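Local structure of Alpha/beta hydrolase (Legionella pneumophila subsp. pneumophila str. Philadelphia 1, 4EZI) at residues I59-V64 with M115-G120; S198-W203 with I297-Y302; M207-L212 with G317-P322; F243-N248 with I275-F280. The protein adopts the alpha/beta-hydrolase fold and is probably a serine hydrolase, perhaps a lipase acting on triacylglycerols, although its substrate has not been established. One frame throughout, in Å; residues are numbered along the deposited sequence.

Interaction 1 of 4, residues I59-V64 with M115-G120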
loop_
_atom_site.group_PDB
_atom_site.type_symbol
_atom_site.label_atom_id
_atom_site.label_comp_id
_atom_site.label_asym_id
_atom_site.label_seq_id
_atom_site.Cartn_x
_atom_site.Cartn_y
_atom_site.Cartn_z
ATOM N N ILE A 59 -11.579 -5.498 14.090
ATOM C CA ILE A 59 -10.821 -6.721 13.800
ATOM C C ILE A 59 -10.579 -6.772 12.293
ATOM O O ILE A 59 -11.511 -6.857 11.504
ATOM C CB ILE A 59 -11.547 -8.011 14.301
ATOM C CG1 ILE A 59 -11.877 -7.915 15.788
ATOM C CG2 ILE A 59 -10.706 -9.227 13.977
ATOM C CD1 ILE A 59 -10.744 -7.609 16.695
ATOM N N ALA A 60 -9.312 -6.697 11.913
ATOM C CA ALA A 60 -8.905 -6.634 10.517
ATOM C C ALA A 60 -8.221 -7.944 10.101
ATOM O O ALA A 60 -7.960 -8.803 10.936
ATOM C CB ALA A 60 -7.965 -5.418 10.320
ATOM N N SER A 61 -7.972 -8.095 8.801
ATOM C CA SER A 61 -7.439 -9.343 8.250
ATOM C C SER A 61 -6.225 -9.120 7.366
ATOM O O SER A 61 -5.967 -7.996 6.916
ATOM C CB SER A 61 -8.552 -10.085 7.492
ATOM O OG SER A 61 -9.170 -9.286 6.489
ATOM N N GLY A 62 -5.500 -10.187 7.072
ATOM C CA GLY A 62 -4.408 -10.164 6.134
ATOM C C GLY A 62 -3.817 -11.538 5.965
ATOM O O GLY A 62 -4.322 -12.521 6.555
ATOM N N LEU A 63 -2.785 -11.630 5.134
ATOM C CA LEU A 63 -2.115 -12.864 4.783
ATOM C C LEU A 63 -0.717 -12.909 5.375
ATOM O O LEU A 63 0.018 -11.922 5.335
ATOM C CB LEU A 63 -1.987 -12.955 3.266
ATOM C CG LEU A 63 -1.567 -14.317 2.693
ATOM C CD1 LEU A 63 -2.670 -15.370 2.870
ATOM C CD2 LEU A 63 -1.200 -14.178 1.232
ATOM N N VAL A 64 -0.333 -14.088 5.870
ATOM C CA VAL A 64 1.048 -14.372 6.239
ATOM C C VAL A 64 1.510 -15.610 5.469
ATOM O O VAL A 64 0.827 -16.633 5.447
ATOM C CB VAL A 64 1.218 -14.631 7.751
ATOM C CG1 VAL A 64 2.679 -14.897 8.084
ATOM C CG2 VAL A 64 0.663 -13.466 8.547
HETATM N N MSE A 115 1.063 -9.332 4.649
HETATM C CA MSE A 115 0.296 -8.501 3.734
HETATM C C MSE A 115 -1.038 -8.123 4.362
HETATM O O MSE A 115 -1.973 -8.930 4.374
HETATM C CB MSE A 115 0.070 -9.237 2.410
HETATM C CG MSE A 115 1.345 -9.742 1.787
HETATM SE SE MSE A 115 1.055 -10.590 0.070
HETATM C CE MSE A 115 0.676 -9.025 -0.946
ATOM N N PRO A 116 -1.161 -6.894 4.871
ATOM C CA PRO A 116 -2.457 -6.484 5.428
ATOM C C PRO A 116 -3.509 -6.315 4.326
ATOM O O PRO A 116 -3.181 -5.865 3.228
ATOM C CB PRO A 116 -2.168 -5.135 6.077
ATOM C CG PRO A 116 -0.975 -4.605 5.314
ATOM C CD PRO A 116 -0.147 -5.825 5.007
ATOM N N ASP A 117 -4.773 -6.574 4.649
ATOM C CA ASP A 117 -5.850 -6.260 3.724
ATOM C C ASP A 117 -6.242 -4.790 3.717
ATOM O O ASP A 117 -6.732 -4.287 2.708
ATOM C CB ASP A 117 -7.115 -7.091 4.023
ATOM C CG ASP A 117 -6.968 -8.561 3.744
ATOM O OD1 ASP A 117 -6.054 -8.977 3.000
ATOM O OD2 ASP A 117 -7.816 -9.324 4.256
ATOM N N TYR A 118 -6.068 -4.146 4.863
ATOM C CA TYR A 118 -6.532 -2.784 5.220
ATOM C C TYR A 118 -7.966 -2.818 5.771
ATOM O O TYR A 118 -8.748 -3.737 5.531
ATOM C CB TYR A 118 -6.507 -1.767 4.085
ATOM C CG TYR A 118 -5.202 -1.518 3.396
ATOM C CD1 TYR A 118 -3.990 -1.597 4.037
ATOM C CD2 TYR A 118 -5.209 -1.107 2.076
ATOM C CE1 TYR A 118 -2.805 -1.319 3.366
ATOM C CE2 TYR A 118 -4.039 -0.801 1.418
ATOM C CZ TYR A 118 -2.819 -0.911 2.052
ATOM O OH TYR A 118 -1.644 -0.584 1.391
ATOM N N LEU A 119 -8.302 -1.789 6.527
ATOM C CA LEU A 119 -9.658 -1.612 7.033
ATOM C C LEU A 119 -10.660 -1.476 5.901
ATOM O O LEU A 119 -10.366 -0.936 4.826
ATOM C CB LEU A 119 -9.723 -0.380 7.926
ATOM C CG LEU A 119 -8.842 -0.399 9.168
ATOM C CD1 LEU A 119 -9.131 0.858 9.999
ATOM C CD2 LEU A 119 -9.018 -1.662 9.991
ATOM N N GLY A 120 -11.872 -1.968 6.150
ATOM C CA GLY A 120 -12.946 -1.909 5.188
ATOM C C GLY A 120 -12.871 -2.941 4.082
ATOM O O GLY A 120 -13.731 -2.957 3.199
HETATM O O HOH W 1 -9.095 -6.157 6.981
HETATM O O HOH W 2 -5.902 -5.235 7.473
#
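Leu-63 and Met-115, the latter a selenomethionine in this crystal, join strand 57-67 to strand 112-116 in the antiparallel part of the central sheet. Two backbone hydrogen bonds link them: Leu-63 N gives to Met-115 O at 2.9 Å, and Met-115 N gives to Leu-63 O. Beside them Gly-62 and Pro-116 form a non-hydrogen-bonded pair with their CA atoms 4.2 Å apart. Glycine suits so close an approach, since Met-115 O lies 3.2 Å from Gly-62 CA; proline suits because its nitrogen has no bond to make across such a pair. One more backbone bond, from Asp-117 N to Ser-61 O at 2.9 Å, carries the pairing just past the strand end.

The side-chain bond runs from Ser-61 OG to Asp-117 OD2 at 2.6 Å, reaching the carboxylate on its anti side, 22° out of plane. Ser-61 OG stands between the backbone N and the carbonyl carbon (chi1 55°), which turns it to the aspartate; OD2 also receives Ser-92 OG, and Asp-123 N bonds to Ser-61 OG.

Farther on the backbones part and waters bridge them. Water 1 takes Ser-61 N at 2.9 Å and gives to Tyr-118 O, while water 2 gives to Ser-61 O and takes Tyr-118 N at 2.8 Å. Apolar contact is slight: Leu-119 CD2 meets Ala-60 CB at 3.9 Å, and the CB atoms of Leu-63 and Met-115 approach more loosely.

Direct pairing thus gives way to water bridging where strand becomes loop, and the two hydroxyls on Asp-117 OD2 would probably help keep this buried carboxylate ionised.

Interaction 2 of 4, residues S198-W203 with I297-Y302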
loop_
_atom_site.group_PDB
_atom_site.type_symbol
_atom_site.label_atom_id
_atom_site.label_comp_id
_atom_site.label_asym_id
_atom_site.label_seq_id
_atom_site.Cartn_x
_atom_site.Cartn_y
_atom_site.Cartn_z
ATOM N N SER A 198 5.984 3.756 -6.569
ATOM C CA SER A 198 5.026 4.619 -7.262
ATOM C C SER A 198 3.988 5.211 -6.304
ATOM O O SER A 198 2.781 5.129 -6.544
ATOM C CB SER A 198 4.361 3.863 -8.416
ATOM O OG SER A 198 5.367 3.440 -9.332
ATOM N N ALA A 199 4.472 5.819 -5.229
ATOM C CA ALA A 199 3.570 6.378 -4.235
ATOM C C ALA A 199 3.122 7.775 -4.643
ATOM O O ALA A 199 3.841 8.506 -5.325
ATOM C CB ALA A 199 4.257 6.488 -2.912
ATOM N N PRO A 200 1.951 8.207 -4.164
ATOM C CA PRO A 200 1.568 9.625 -4.236
ATOM C C PRO A 200 2.293 10.400 -3.167
ATOM O O PRO A 200 2.276 10.009 -2.013
ATOM C CB PRO A 200 0.064 9.612 -3.973
ATOM C CG PRO A 200 -0.145 8.413 -3.086
ATOM C CD PRO A 200 0.897 7.387 -3.536
ATOM N N TYR A 201 2.930 11.496 -3.559
ATOM C CA TYR A 201 3.606 12.383 -2.647
ATOM C C TYR A 201 3.099 13.811 -2.842
ATOM O O TYR A 201 3.113 14.339 -3.946
ATOM C CB TYR A 201 5.125 12.405 -2.861
ATOM C CG TYR A 201 5.840 11.071 -2.703
ATOM C CD1 TYR A 201 6.266 10.615 -1.456
ATOM C CD2 TYR A 201 6.084 10.291 -3.801
ATOM C CE1 TYR A 201 6.957 9.388 -1.337
ATOM C CE2 TYR A 201 6.754 9.075 -3.696
ATOM C CZ TYR A 201 7.161 8.619 -2.456
ATOM O OH TYR A 201 7.797 7.410 -2.328
ATOM N N GLY A 202 2.641 14.398 -1.753
ATOM C CA GLY A 202 2.261 15.800 -1.711
ATOM C C GLY A 202 0.811 16.042 -2.058
ATOM O O GLY A 202 0.331 15.647 -3.130
ATOM N N TRP A 203 0.106 16.733 -1.171
ATOM C CA TRP A 203 -1.307 17.020 -1.383
ATOM C C TRP A 203 -1.510 17.865 -2.641
ATOM O O TRP A 203 -2.276 17.500 -3.521
ATOM C CB TRP A 203 -1.866 17.728 -0.159
ATOM C CG TRP A 203 -3.267 18.166 -0.330
ATOM C CD1 TRP A 203 -3.718 19.447 -0.411
ATOM C CD2 TRP A 203 -4.415 17.324 -0.516
ATOM N NE1 TRP A 203 -5.082 19.464 -0.602
ATOM C CE2 TRP A 203 -5.529 18.175 -0.676
ATOM C CE3 TRP A 203 -4.620 15.936 -0.560
ATOM C CZ2 TRP A 203 -6.813 17.683 -0.878
ATOM C CZ3 TRP A 203 -5.892 15.450 -0.747
ATOM C CH2 TRP A 203 -6.977 16.322 -0.907
ATOM N N ILE A 297 -2.194 17.737 6.416
ATOM C CA ILE A 297 -1.734 16.881 7.507
ATOM C C ILE A 297 -1.947 15.406 7.162
ATOM O O ILE A 297 -1.063 14.579 7.393
ATOM C CB ILE A 297 -2.354 17.240 8.871
ATOM C CG1 ILE A 297 -1.969 18.673 9.267
ATOM C CG2 ILE A 297 -1.857 16.267 9.952
ATOM C CD1 ILE A 297 -0.471 18.907 9.460
ATOM N N ASN A 298 -3.114 15.048 6.628
ATOM C CA ASN A 298 -3.314 13.670 6.219
ATOM C C ASN A 298 -2.320 13.222 5.161
ATOM O O ASN A 298 -1.793 12.116 5.239
ATOM C CB ASN A 298 -4.737 13.458 5.727
ATOM C CG ASN A 298 -4.943 12.052 5.198
ATOM O OD1 ASN A 298 -4.856 11.079 5.962
ATOM N ND2 ASN A 298 -5.152 11.929 3.890
ATOM N N PHE A 299 -2.112 14.055 4.136
ATOM C CA PHE A 299 -1.432 13.591 2.944
ATOM C C PHE A 299 0.070 13.669 3.009
ATOM O O PHE A 299 0.723 12.870 2.366
ATOM C CB PHE A 299 -1.910 14.338 1.697
ATOM C CG PHE A 299 -2.048 13.467 0.493
ATOM C CD1 PHE A 299 -3.182 12.691 0.305
ATOM C CD2 PHE A 299 -1.052 13.404 -0.462
ATOM C CE1 PHE A 299 -3.320 11.902 -0.819
ATOM C CE2 PHE A 299 -1.188 12.605 -1.572
ATOM C CZ PHE A 299 -2.317 11.855 -1.747
ATOM N N ASN A 300 0.618 14.675 3.691
ATOM C CA ASN A 300 2.043 15.048 3.546
ATOM C C ASN A 300 2.918 14.371 4.589
ATOM O O ASN A 300 2.914 14.753 5.752
ATOM C CB ASN A 300 2.202 16.563 3.593
ATOM C CG ASN A 300 1.566 17.253 2.388
ATOM O OD1 ASN A 300 1.247 16.609 1.387
ATOM N ND2 ASN A 300 1.411 18.583 2.475
ATOM N N HIS A 301 3.626 13.346 4.148
ATOM C CA HIS A 301 4.478 12.527 5.007
ATOM C C HIS A 301 5.814 12.267 4.338
ATOM O O HIS A 301 6.209 11.141 4.108
ATOM C CB HIS A 301 3.758 11.226 5.364
ATOM C CG HIS A 301 2.508 11.451 6.152
ATOM N ND1 HIS A 301 2.499 11.520 7.529
ATOM C CD2 HIS A 301 1.224 11.642 5.757
ATOM C CE1 HIS A 301 1.268 11.758 7.948
ATOM N NE2 HIS A 301 0.481 11.860 6.890
ATOM N N TYR A 302 6.516 13.338 4.030
ATOM C CA TYR A 302 7.808 13.219 3.395
ATOM C C TYR A 302 8.838 14.107 4.079
ATOM O O TYR A 302 9.855 14.423 3.473
ATOM C CB TYR A 302 7.706 13.514 1.896
ATOM C CG TYR A 302 7.010 14.815 1.580
ATOM C CD1 TYR A 302 7.717 15.995 1.585
ATOM C CD2 TYR A 302 5.638 14.869 1.301
ATOM C CE1 TYR A 302 7.095 17.221 1.333
ATOM C CE2 TYR A 302 5.009 16.094 1.040
ATOM C CZ TYR A 302 5.747 17.259 1.061
ATOM O OH TYR A 302 5.147 18.486 0.812
HETATM O O HOH W 3 2.972 13.000 0.907
#
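Trp-203 turns the edge of its six-membered ring toward the face of Phe-299, an offset edge-to-face pair with centroids 5.5 Å apart and planes at 65°. CE3 of the tryptophan does the touching, 3.7 Å from Phe-299 CD1. The indole comes from the first turn of helix 203-212 and swings out with CG anti to the backbone N (chi1 175°), which lays its benzo edge across the phenylalanine. Farther round the same ring, Phe-299 CZ meets Pro-200 CB at 4.0 Å and Phe-299 CD2 meets Gly-202 C at 3.6 Å, so a large flat residue suits a place with three neighbours to fill against.

Asn-300, just past the end of helix 292-299, turns its amide oxygen to the start of the other helix. Trp-203 N, an N-H of the first turn, gives to Asn-300 OD1 at 2.8 Å, in the carbonyl plane. Gly-202, at the N-cap position, has a positive phi, which glycine adopts easily; its CA lies 3.9 Å from Tyr-302 CE2. Water 3 takes Gly-202 N and gives to Phe-299 O at 2.7 Å.

The contact thus joins the loop after strand 193-197, at the start of helix 203-212, to the C-terminal end of helix 292-299. Phe-173 of helix 170-185 meets the Phe-299 ring, and Tyr-302 rests on Met-328 and Ala-329 of helix 323-334.

Interaction 3 of 4, residues M207-L212 with G317-P322; sequences MHFVML and GDRDVP
The loop after strand 310-314, which carries Asp-318, the probable acid of a Ser-His-Asp triad, packs on helix 203-212 chiefly through Phe-209. Pro-322 lies over one face of the Phe-209 ring: its CB sits 3.9 Å from the ring centroid and 20° off the normal, a CH-pi contact. At the ring's edge Asp-318 O is 3.5 Å from Phe-209 CZ. Arg-319 approaches differently, for here the phenylalanine presents its rim: CZ of Phe-209 stands 3.6 Å above the centre of the guanidinium, and the two planes are 61° apart. Bends at chi2 and chi3 fold the arginine back to this position, while a salt bridge from Arg-319 NH2 to Glu-213 holds its end. Nearby, Val-210 CG2 rests 3.6 Å from Asp-320 O.

No hydrogen bond crosses between the segments; the loop's polar groups bond within it and to residues beyond. Asp-318 OD1 accepts Asp-320 N at 2.7 Å, nearly along its C-O bond, as an Asx turn, and Val-321 N at 3.0 Å from above the carboxylate plane. An aspartate suits this place because its second oxygen, OD2, is left to bond His-351 ND1. Asp-320 has its own outside partners, Tyr-221 and a salt bridge to Arg-217.

A carboxylate on the loop after a late strand, bonded to a histidine, is typical of the acid position in alpha/beta-hydrolases.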
loop_
_atom_site.group_PDB
_atom_site.type_symbol
_atom_site.label_atom_id
_atom_site.label_comp_id
_atom_site.label_asym_id
_atom_site.label_seq_id
_atom_site.Cartn_x
_atom_site.Cartn_y
_atom_site.Cartn_z
HETATM N N MSE A 207 -3.106 16.355 -6.043
HETATM C CA MSE A 207 -4.408 16.862 -6.471
HETATM C C MSE A 207 -4.320 17.473 -7.855
HETATM O O MSE A 207 -5.211 17.296 -8.684
HETATM C CB MSE A 207 -5.010 17.850 -5.492
HETATM C CG MSE A 207 -5.556 17.182 -4.260
HETATM SE SE MSE A 207 -6.981 15.912 -4.600
HETATM C CE MSE A 207 -5.948 14.292 -4.350
ATOM N N HIS A 208 -3.310 18.295 -8.099
ATOM C CA HIS A 208 -3.194 18.907 -9.424
ATOM C C HIS A 208 -3.096 17.839 -10.500
ATOM O O HIS A 208 -3.740 17.943 -11.545
ATOM C CB HIS A 208 -2.066 19.916 -9.439
ATOM C CG HIS A 208 -2.410 21.197 -8.743
ATOM N ND1 HIS A 208 -1.575 22.287 -8.770
ATOM C CD2 HIS A 208 -3.503 21.577 -8.036
ATOM C CE1 HIS A 208 -2.123 23.277 -8.084
ATOM N NE2 HIS A 208 -3.297 22.874 -7.638
ATOM N N PHE A 209 -2.262 16.821 -10.278
ATOM C CA PHE A 209 -2.000 15.821 -11.280
ATOM C C PHE A 209 -3.264 14.993 -11.564
ATOM O O PHE A 209 -3.596 14.737 -12.712
ATOM C CB PHE A 209 -0.838 14.970 -10.796
ATOM C CG PHE A 209 -0.218 14.113 -11.844
ATOM C CD1 PHE A 209 0.574 14.692 -12.817
ATOM C CD2 PHE A 209 -0.400 12.753 -11.859
ATOM C CE1 PHE A 209 1.215 13.938 -13.750
ATOM C CE2 PHE A 209 0.239 11.980 -12.778
ATOM C CZ PHE A 209 1.059 12.574 -13.735
ATOM N N VAL A 210 -3.950 14.566 -10.512
ATOM C CA VAL A 210 -5.068 13.655 -10.680
ATOM C C VAL A 210 -6.296 14.408 -11.196
ATOM O O VAL A 210 -7.039 13.901 -12.024
ATOM C CB VAL A 210 -5.312 12.846 -9.381
ATOM C CG1 VAL A 210 -6.436 11.870 -9.551
ATOM C CG2 VAL A 210 -4.037 12.093 -8.970
HETATM N N MSE A 211 -6.516 15.638 -10.721
HETATM C CA MSE A 211 -7.681 16.401 -11.166
HETATM C C MSE A 211 -7.510 16.990 -12.554
HETATM O O MSE A 211 -8.463 17.017 -13.315
HETATM C CB MSE A 211 -7.974 17.528 -10.196
HETATM C CG MSE A 211 -8.487 17.065 -8.860
HETATM SE SE MSE A 211 -9.435 18.451 -7.912
HETATM C CE MSE A 211 -10.626 17.332 -6.879
ATOM N N LEU A 212 -6.305 17.506 -12.853
ATOM C CA LEU A 212 -6.084 18.279 -14.099
ATOM C C LEU A 212 -5.239 17.599 -15.152
ATOM O O LEU A 212 -5.277 18.025 -16.305
ATOM C CB LEU A 212 -5.456 19.635 -13.780
ATOM C CG LEU A 212 -6.313 20.583 -12.958
ATOM C CD1 LEU A 212 -5.506 21.798 -12.538
ATOM C CD2 LEU A 212 -7.571 21.025 -13.730
ATOM N N GLY A 317 7.175 7.681 -16.463
ATOM C CA GLY A 317 5.997 7.534 -17.322
ATOM C C GLY A 317 4.677 7.508 -16.596
ATOM O O GLY A 317 3.642 7.335 -17.211
ATOM N N ASP A 318 4.695 7.647 -15.281
ATOM C CA ASP A 318 3.461 7.514 -14.507
ATOM C C ASP A 318 2.449 8.602 -14.864
ATOM O O ASP A 318 2.788 9.781 -14.797
ATOM C CB ASP A 318 3.769 7.577 -13.010
ATOM C CG ASP A 318 2.820 6.716 -12.193
ATOM O OD1 ASP A 318 1.588 6.876 -12.359
ATOM O OD2 ASP A 318 3.298 5.859 -11.426
ATOM N N ARG A 319 1.240 8.176 -15.214
ATOM C CA ARG A 319 0.113 9.065 -15.439
ATOM C C ARG A 319 -0.925 8.963 -14.324
ATOM O O ARG A 319 -1.983 9.576 -14.419
ATOM C CB ARG A 319 -0.507 8.843 -16.820
ATOM C CG ARG A 319 0.450 8.979 -17.995
ATOM C CD ARG A 319 1.328 10.196 -17.921
ATOM N NE ARG A 319 0.638 11.461 -17.752
ATOM C CZ ARG A 319 1.224 12.623 -17.416
ATOM N NH1 ARG A 319 2.534 12.690 -17.180
ATOM N NH2 ARG A 319 0.486 13.729 -17.277
ATOM N N ASP A 320 -0.618 8.183 -13.281
ATOM C CA ASP A 320 -1.542 8.047 -12.141
ATOM C C ASP A 320 -1.137 8.875 -10.935
ATOM O O ASP A 320 -2.012 9.427 -10.261
ATOM C CB ASP A 320 -1.652 6.608 -11.671
ATOM C CG ASP A 320 -2.436 5.707 -12.594
ATOM O OD1 ASP A 320 -2.429 5.912 -13.819
ATOM O OD2 ASP A 320 -3.074 4.770 -12.062
ATOM N N VAL A 321 0.158 8.912 -10.629
ATOM C CA VAL A 321 0.712 9.699 -9.535
ATOM C C VAL A 321 1.951 10.448 -10.039
ATOM O O VAL A 321 2.717 9.904 -10.833
ATOM C CB VAL A 321 1.053 8.859 -8.286
ATOM C CG1 VAL A 321 -0.213 8.235 -7.686
ATOM C CG2 VAL A 321 2.025 7.826 -8.638
ATOM N N PRO A 322 2.147 11.692 -9.598
ATOM C CA PRO A 322 3.147 12.542 -10.224
ATOM C C PRO A 322 4.557 12.183 -9.805
ATOM O O PRO A 322 4.892 12.199 -8.617
ATOM C CB PRO A 322 2.781 13.941 -9.733
ATOM C CG PRO A 322 2.100 13.717 -8.431
ATOM C CD PRO A 322 1.348 12.424 -8.605
#

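Interaction 4 of 4, residues F243-N248 with I275-F280; sequences FAPPYN and IFQPKF
Tyr-247 receives Ile-275 CG2 over the centre of one ring face, a CH-pi contact 3.8 Å from the centroid, while Pro-246 CD lies toward the rim of the opposite face. Both segments belong to the helical insertion between strands 193-197 and 310-314 of the alpha/beta-hydrolase fold. The rings of Phe-243 and Phe-276 run side by side, their planes 20° apart but slid so far that they barely overlap; the CE1 atoms touch at 3.6 Å. At the edge of the Phe-243 ring, Ile-275 O is 3.5 Å from CD1. With Ile-275 CG1 between the backbone N and the carbonyl carbon (chi1 72°), CG2 is left facing Tyr-247 and the CG1-CD1 branch runs alongside the two phenylalanines, CG1 over a face of Phe-276, toward its rim, and CD1 near Phe-243 CE1; a beta-branched residue can thus serve both sides.

A single backbone bridge pairs Phe-243 with Phe-276. Ala-244 N gives to Ile-275 O at 2.9 Å from 47° above the carbonyl plane, and the small alanine lets Gln-277 lie alongside. Deeper in, Phe-226 of helix 218-233 packs on Phe-243. At the outer side water 4 gives to Phe-243 O at 2.7 Å and accepts from Gln-277 NE2 at 2.9 Å.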
loop_
_atom_site.group_PDB
_atom_site.type_symbol
_atom_site.label_atom_id
_atom_site.label_comp_id
_atom_site.label_asym_id
_atom_site.label_seq_id
_atom_site.Cartn_x
_atom_site.Cartn_y
_atom_site.Cartn_z
ATOM N N PHE A 243 -20.030 16.106 -4.672
ATOM C CA PHE A 243 -20.299 15.376 -5.904
ATOM C C PHE A 243 -21.512 15.923 -6.624
ATOM O O PHE A 243 -22.596 16.062 -6.047
ATOM C CB PHE A 243 -20.532 13.887 -5.609
ATOM C CG PHE A 243 -19.324 13.186 -5.057
ATOM C CD1 PHE A 243 -18.143 13.103 -5.794
ATOM C CD2 PHE A 243 -19.379 12.562 -3.829
ATOM C CE1 PHE A 243 -17.037 12.435 -5.286
ATOM C CE2 PHE A 243 -18.283 11.913 -3.314
ATOM C CZ PHE A 243 -17.119 11.821 -4.058
ATOM N N ALA A 244 -21.340 16.199 -7.917
ATOM C CA ALA A 244 -22.426 16.608 -8.807
ATOM C C ALA A 244 -23.339 15.429 -9.106
ATOM O O ALA A 244 -22.906 14.282 -9.139
ATOM C CB ALA A 244 -21.856 17.137 -10.107
ATOM N N PRO A 245 -24.629 15.694 -9.348
ATOM C CA PRO A 245 -25.547 14.607 -9.642
ATOM C C PRO A 245 -25.263 14.038 -11.034
ATOM O O PRO A 245 -24.879 14.780 -11.933
ATOM C CB PRO A 245 -26.922 15.261 -9.564
ATOM C CG PRO A 245 -26.641 16.684 -9.954
ATOM C CD PRO A 245 -25.312 17.001 -9.342
ATOM N N PRO A 246 -25.526 12.736 -11.226
ATOM C CA PRO A 246 -26.015 11.763 -10.241
ATOM C C PRO A 246 -24.894 11.038 -9.478
ATOM O O PRO A 246 -25.160 10.048 -8.807
ATOM C CB PRO A 246 -26.748 10.770 -11.129
ATOM C CG PRO A 246 -25.834 10.693 -12.358
ATOM C CD PRO A 246 -25.351 12.120 -12.561
ATOM N N TYR A 247 -23.664 11.522 -9.583
ATOM C CA TYR A 247 -22.514 10.868 -8.961
ATOM C C TYR A 247 -22.566 10.868 -7.447
ATOM O O TYR A 247 -22.015 9.981 -6.793
ATOM C CB TYR A 247 -21.200 11.492 -9.467
ATOM C CG TYR A 247 -21.140 11.385 -10.971
ATOM C CD1 TYR A 247 -20.954 10.153 -11.577
ATOM C CD2 TYR A 247 -21.352 12.496 -11.796
ATOM C CE1 TYR A 247 -20.958 10.018 -12.953
ATOM C CE2 TYR A 247 -21.346 12.366 -13.166
ATOM C CZ TYR A 247 -21.161 11.114 -13.736
ATOM O OH TYR A 247 -21.156 10.985 -15.109
ATOM N N ASN A 248 -23.293 11.831 -6.887
ATOM C CA ASN A 248 -23.544 11.873 -5.465
ATOM C C ASN A 248 -24.204 10.615 -4.938
ATOM O O ASN A 248 -23.941 10.221 -3.793
ATOM C CB ASN A 248 -24.350 13.118 -5.076
ATOM C CG ASN A 248 -25.706 13.216 -5.765
ATOM O OD1 ASN A 248 -25.895 12.773 -6.900
ATOM N ND2 ASN A 248 -26.661 13.781 -5.062
ATOM N N ILE A 275 -17.439 14.843 -12.066
ATOM C CA ILE A 275 -18.110 14.248 -10.896
ATOM C C ILE A 275 -18.267 15.216 -9.735
ATOM O O ILE A 275 -18.929 14.884 -8.762
ATOM C CB ILE A 275 -17.477 12.929 -10.409
ATOM C CG1 ILE A 275 -16.115 13.132 -9.725
ATOM C CG2 ILE A 275 -17.474 11.907 -11.572
ATOM C CD1 ILE A 275 -15.643 11.902 -8.946
ATOM N N PHE A 276 -17.659 16.402 -9.822
ATOM C CA PHE A 276 -17.646 17.327 -8.690
ATOM C C PHE A 276 -18.461 18.561 -8.956
ATOM O O PHE A 276 -18.533 19.058 -10.074
ATOM C CB PHE A 276 -16.204 17.782 -8.382
ATOM C CG PHE A 276 -15.322 16.678 -7.856
ATOM C CD1 PHE A 276 -15.555 16.143 -6.614
ATOM C CD2 PHE A 276 -14.277 16.166 -8.627
ATOM C CE1 PHE A 276 -14.773 15.119 -6.124
ATOM C CE2 PHE A 276 -13.509 15.142 -8.149
ATOM C CZ PHE A 276 -13.732 14.612 -6.900
ATOM N N GLN A 277 -19.004 19.136 -7.894
ATOM C CA GLN A 277 -19.477 20.515 -7.984
ATOM C C GLN A 277 -18.277 21.420 -8.281
ATOM O O GLN A 277 -17.235 21.261 -7.680
ATOM C CB GLN A 277 -20.138 20.963 -6.694
ATOM C CG GLN A 277 -21.554 20.407 -6.532
ATOM C CD GLN A 277 -22.509 20.905 -7.648
ATOM O OE1 GLN A 277 -22.249 21.960 -8.243
ATOM N NE2 GLN A 277 -23.576 20.170 -7.922
ATOM N N PRO A 278 -18.424 22.394 -9.197
ATOM C CA PRO A 278 -17.268 23.236 -9.517
ATOM C C PRO A 278 -16.686 24.026 -8.344
ATOM O O PRO A 278 -15.482 24.182 -8.257
ATOM C CB PRO A 278 -17.810 24.174 -10.595
ATOM C CG PRO A 278 -18.852 23.417 -11.268
ATOM C CD PRO A 278 -19.490 22.548 -10.198
ATOM N N LYS A 279 -17.537 24.499 -7.451
ATOM C CA LYS A 279 -17.010 25.205 -6.329
ATOM C C LYS A 279 -16.000 24.305 -5.604
ATOM O O LYS A 279 -14.855 24.710 -5.415
ATOM C CB LYS A 279 -18.123 25.669 -5.408
ATOM C CG LYS A 279 -17.592 26.470 -4.253
ATOM C CD LYS A 279 -18.727 26.928 -3.382
ATOM C CE LYS A 279 -18.315 27.287 -1.955
ATOM N NZ LYS A 279 -17.225 28.282 -1.852
ATOM N N PHE A 280 -16.429 23.093 -5.221
ATOM C CA PHE A 280 -15.612 22.144 -4.445
ATOM C C PHE A 280 -14.261 21.782 -5.084
ATOM O O PHE A 280 -13.205 21.855 -4.447
ATOM C CB PHE A 280 -16.395 20.839 -4.236
ATOM C CG PHE A 280 -15.637 19.813 -3.462
ATOM C CD1 PHE A 280 -15.670 19.834 -2.078
ATOM C CD2 PHE A 280 -14.850 18.850 -4.100
ATOM C CE1 PHE A 280 -14.977 18.926 -1.351
ATOM C CE2 PHE A 280 -14.124 17.939 -3.357
ATOM C CZ PHE A 280 -14.195 17.975 -1.978
HETATM O O HOH W 4 -24.268 18.136 -6.046
#

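How the interactions relate
Interactions 1, 2 and 3 are buried, with centres about 11, 13 and 18 Å from the chain's centre; interaction 4, centred about 28 Å out, is only partly buried. Interactions 2 and 3 both engage helix 203-212, one at its first residue and one farther along, and they touch where Val-321 packs on Ser-198, Ala-199 and Pro-200. In the conformer given, Met-211 of interaction 3 also reaches Phe-276 of interaction 4. Interaction 1, across the centre from 2 and 3, touches none of the others. Chemistry follows place: strand pairing and a buried carboxylate in the sheet, rings and few polar bonds where loops and helices pack.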